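Protein-glutamine gamma-glutamyltransferase 2 (PDB 1G0D) probably catalyses calcium-dependent acyl transfer from peptide-bound glutamine to lysine side chains, cross-linking proteins, or to small primary amines. Local coordinates at residues D501-M511 and E522-P533. Residues are numbered along the deposited sequence; the frame is centred on the assembly and turned at random.
Sequences DAHAQLTMLAM and ECQRKTISVTVP
Four antiparallel hydrogen-bonded pairs, Ala502 with Val532, Ala504 with Val530, Leu506 with Ile528 and Met508 with Lys526, set the backbone register between 501-511 and 522-533. Both bonds of the Leu506 pair measure 2.8 Å, from Leu506 N to Ile528 O and from Ile528 N to Leu506 O. At the Met508 pair the return bond from Lys526 N to Met508 O is weak, its N-H...O angle being 121°, whereas Ala510 N still reaches Gln524 O at 2.7 Å beyond the last bridge. The strand axes run nearly antiparallel, and these neighbouring strands, joined by the intervening loop, form a beta hairpin; strand 525-532 lies at one edge of its mixed sheet, and strand 502-513 bonds on its other side to strand 558-566. The hairpin belongs to the first of the two C-terminal beta-barrel domains of the transglutaminase fold, where the side chains of Ala510 and Met508 lie about 7 Å from those of Ile580 and Ile477 respectively, which probably bind GTP, as in related enzymes.

Polar side chains meet at three of the four non-hydrogen-bonded pairs. His503 ND1 and Thr531 OG1 are hydrogen-bonded at 2.8 Å, with OG1 at the ring edge, near its plane; OG1 is placed there by a Thr531 chi1 of -174°, opposite the backbone N. Thr507 OG1 and Thr527 OG1 share a hydrogen bond of 3.2 Å. The Gln505 chain bends at chi2 (75°), bringing NE2 within 3.1 Å of Ser529 OG in a weak bond and close to the Thr527 methyl. A leucine at Gln505 would probably leave Ser529 OG without this amide donor.

Apolar contact dominates on the other face, which strands 536-544 and 488-496 partly cover: Leu506 CB packs on Ile528 CG2 at 3.9 Å, and Met508 CE lies alongside the end of Lys526, whose NZ forms a salt bridge with Glu540. Back on the face of Thr507, Leu509 CD2 sits 3.7 Å above the Arg525 guanidinium plane, offset toward its rim, while Glu317 pairs with NH1 and Arg315 O accepts from NH2.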
# COMPACT_ATOMS: atom_id res chain seq x y z
N ASP A 501 -32.15 -18.96 35.29
CA ASP A 501 -32.72 -18.81 33.94
C ASP A 501 -32.82 -17.36 33.53
O ASP A 501 -33.12 -16.51 34.35
CB ASP A 501 -34.10 -19.42 33.90
CG ASP A 501 -34.07 -20.85 33.48
OD1 ASP A 501 -33.09 -21.54 33.84
OD2 ASP A 501 -35.02 -21.28 32.78
N ALA A 502 -32.61 -17.08 32.24
CA ALA A 502 -32.63 -15.70 31.79
C ALA A 502 -33.46 -15.49 30.58
O ALA A 502 -33.27 -16.13 29.56
CB ALA A 502 -31.25 -15.25 31.51
N HIS A 503 -34.40 -14.58 30.69
CA HIS A 503 -35.28 -14.29 29.59
C HIS A 503 -34.88 -12.93 29.02
O HIS A 503 -34.75 -11.96 29.76
CB HIS A 503 -36.75 -14.27 30.08
CG HIS A 503 -36.96 -14.90 31.43
ND1 HIS A 503 -37.14 -16.26 31.59
CD2 HIS A 503 -37.07 -14.36 32.67
CE1 HIS A 503 -37.35 -16.53 32.87
NE2 HIS A 503 -37.31 -15.39 33.54
N ALA A 504 -34.67 -12.85 27.72
CA ALA A 504 -34.26 -11.59 27.12
C ALA A 504 -34.84 -11.39 25.71
O ALA A 504 -35.48 -12.28 25.14
CB ALA A 504 -32.72 -11.49 27.10
N GLN A 505 -34.63 -10.20 25.17
CA GLN A 505 -35.15 -9.89 23.85
C GLN A 505 -33.99 -9.88 22.90
O GLN A 505 -33.03 -9.13 23.08
CB GLN A 505 -35.81 -8.51 23.86
CG GLN A 505 -36.85 -8.29 22.76
CD GLN A 505 -38.15 -9.01 23.05
OE1 GLN A 505 -38.59 -9.09 24.21
NE2 GLN A 505 -38.79 -9.53 22.00
N LEU A 506 -34.09 -10.69 21.86
CA LEU A 506 -33.03 -10.84 20.90
C LEU A 506 -33.33 -10.24 19.53
O LEU A 506 -34.07 -10.82 18.74
CB LEU A 506 -32.74 -12.33 20.77
CG LEU A 506 -31.47 -12.96 20.19
CD1 LEU A 506 -31.83 -13.71 18.91
CD2 LEU A 506 -30.41 -11.94 19.96
N THR A 507 -32.75 -9.09 19.24
CA THR A 507 -32.93 -8.46 17.94
C THR A 507 -31.77 -8.77 16.99
O THR A 507 -30.61 -8.63 17.36
CB THR A 507 -32.98 -6.94 18.09
OG1 THR A 507 -33.94 -6.59 19.10
CG2 THR A 507 -33.34 -6.30 16.76
N MET A 508 -32.07 -9.19 15.76
CA MET A 508 -31.04 -9.49 14.78
C MET A 508 -31.31 -8.81 13.45
O MET A 508 -32.45 -8.78 13.00
CB MET A 508 -30.96 -10.99 14.53
CG MET A 508 -31.22 -11.81 15.73
SD MET A 508 -31.52 -13.45 15.10
CE MET A 508 -33.03 -13.92 15.99
N LEU A 509 -30.28 -8.25 12.83
CA LEU A 509 -30.45 -7.60 11.53
C LEU A 509 -29.33 -8.03 10.63
O LEU A 509 -28.24 -8.34 11.08
CB LEU A 509 -30.34 -6.09 11.58
CG LEU A 509 -30.78 -5.10 12.66
CD1 LEU A 509 -30.07 -5.33 14.00
CD2 LEU A 509 -30.44 -3.70 12.09
N ALA A 510 -29.57 -7.99 9.34
CA ALA A 510 -28.55 -8.35 8.39
C ALA A 510 -28.70 -7.33 7.28
O ALA A 510 -29.75 -7.26 6.62
CB ALA A 510 -28.80 -9.74 7.90
N MET A 511 -27.67 -6.50 7.09
CA MET A 511 -27.70 -5.46 6.07
C MET A 511 -26.44 -5.54 5.26
O MET A 511 -25.41 -5.91 5.79
CB MET A 511 -27.74 -4.10 6.73
CG MET A 511 -26.37 -3.63 7.14
SD MET A 511 -26.37 -2.59 8.62
CE MET A 511 -27.45 -3.62 9.66
N GLU A 522 -30.53 -3.06 3.84
CA GLU A 522 -30.99 -3.83 4.99
C GLU A 522 -31.78 -5.06 4.49
O GLU A 522 -33.01 -5.03 4.44
CB GLU A 522 -31.88 -2.95 5.89
CG GLU A 522 -32.82 -3.69 6.83
CD GLU A 522 -32.14 -4.24 8.07
OE1 GLU A 522 -31.54 -3.45 8.86
OE2 GLU A 522 -32.20 -5.48 8.26
N CYS A 523 -31.07 -6.13 4.13
CA CYS A 523 -31.75 -7.31 3.61
C CYS A 523 -32.41 -8.27 4.61
O CYS A 523 -32.46 -9.48 4.35
CB CYS A 523 -30.84 -8.11 2.67
SG CYS A 523 -29.16 -8.23 3.18
N GLN A 524 -32.88 -7.73 5.74
CA GLN A 524 -33.64 -8.45 6.77
C GLN A 524 -33.29 -8.29 8.22
O GLN A 524 -32.14 -8.33 8.62
CB GLN A 524 -33.75 -9.94 6.45
CG GLN A 524 -32.76 -10.84 7.10
CD GLN A 524 -32.93 -12.25 6.59
OE1 GLN A 524 -33.22 -13.16 7.36
NE2 GLN A 524 -32.78 -12.43 5.27
N ARG A 525 -34.34 -8.13 9.01
CA ARG A 525 -34.28 -7.92 10.46
C ARG A 525 -35.21 -8.95 11.15
O ARG A 525 -35.98 -9.64 10.48
CB ARG A 525 -34.73 -6.49 10.71
CG ARG A 525 -34.82 -6.08 12.13
CD ARG A 525 -35.61 -4.80 12.19
NE ARG A 525 -34.82 -3.66 11.73
CZ ARG A 525 -34.30 -2.75 12.54
NH1 ARG A 525 -33.60 -1.75 12.03
NH2 ARG A 525 -34.49 -2.85 13.85
N LYS A 526 -35.15 -9.06 12.48
CA LYS A 526 -35.99 -10.05 13.17
C LYS A 526 -35.76 -9.97 14.67
O LYS A 526 -34.63 -9.94 15.12
CB LYS A 526 -35.59 -11.44 12.65
CG LYS A 526 -36.20 -12.66 13.32
CD LYS A 526 -35.53 -13.91 12.69
CE LYS A 526 -36.08 -15.25 13.20
NZ LYS A 526 -34.96 -16.18 13.58
N THR A 527 -36.83 -9.92 15.45
CA THR A 527 -36.69 -9.87 16.90
C THR A 527 -37.39 -11.06 17.52
O THR A 527 -38.51 -11.38 17.17
CB THR A 527 -37.29 -8.62 17.49
OG1 THR A 527 -36.40 -7.52 17.26
CG2 THR A 527 -37.48 -8.78 18.99
N ILE A 528 -36.70 -11.73 18.44
CA ILE A 528 -37.24 -12.90 19.08
C ILE A 528 -37.22 -12.71 20.56
O ILE A 528 -36.50 -11.86 21.08
CB ILE A 528 -36.39 -14.15 18.74
CG1 ILE A 528 -37.28 -15.22 18.12
CG2 ILE A 528 -35.70 -14.71 20.00
CD1 ILE A 528 -37.96 -14.79 16.83
N SER A 529 -38.05 -13.48 21.24
CA SER A 529 -38.07 -13.44 22.69
C SER A 529 -37.41 -14.74 23.07
O SER A 529 -37.72 -15.81 22.54
CB SER A 529 -39.49 -13.36 23.23
OG SER A 529 -39.79 -12.02 23.58
N VAL A 530 -36.49 -14.64 24.01
CA VAL A 530 -35.72 -15.78 24.38
C VAL A 530 -35.66 -16.05 25.88
O VAL A 530 -35.71 -15.11 26.69
CB VAL A 530 -34.28 -15.57 23.77
CG1 VAL A 530 -33.21 -15.50 24.84
CG2 VAL A 530 -33.99 -16.64 22.78
N THR A 531 -35.65 -17.33 26.25
CA THR A 531 -35.44 -17.68 27.66
C THR A 531 -34.40 -18.78 27.59
O THR A 531 -34.67 -19.89 27.13
CB THR A 531 -36.69 -18.18 28.44
OG1 THR A 531 -36.33 -18.33 29.83
CG2 THR A 531 -37.21 -19.50 27.87
N VAL A 532 -33.19 -18.43 27.98
CA VAL A 532 -32.13 -19.38 27.94
C VAL A 532 -31.78 -19.74 29.35
O VAL A 532 -31.51 -18.90 30.20
CB VAL A 532 -30.94 -18.80 27.20
CG1 VAL A 532 -29.91 -19.89 27.00
CG2 VAL A 532 -31.40 -18.26 25.86
N PRO A 533 -31.80 -21.04 29.63
CA PRO A 533 -31.53 -21.66 30.92
C PRO A 533 -30.09 -21.62 31.37
O PRO A 533 -29.18 -21.57 30.54
CB PRO A 533 -32.01 -23.08 30.73
CG PRO A 533 -32.72 -23.10 29.38
CD PRO A 533 -32.15 -22.02 28.60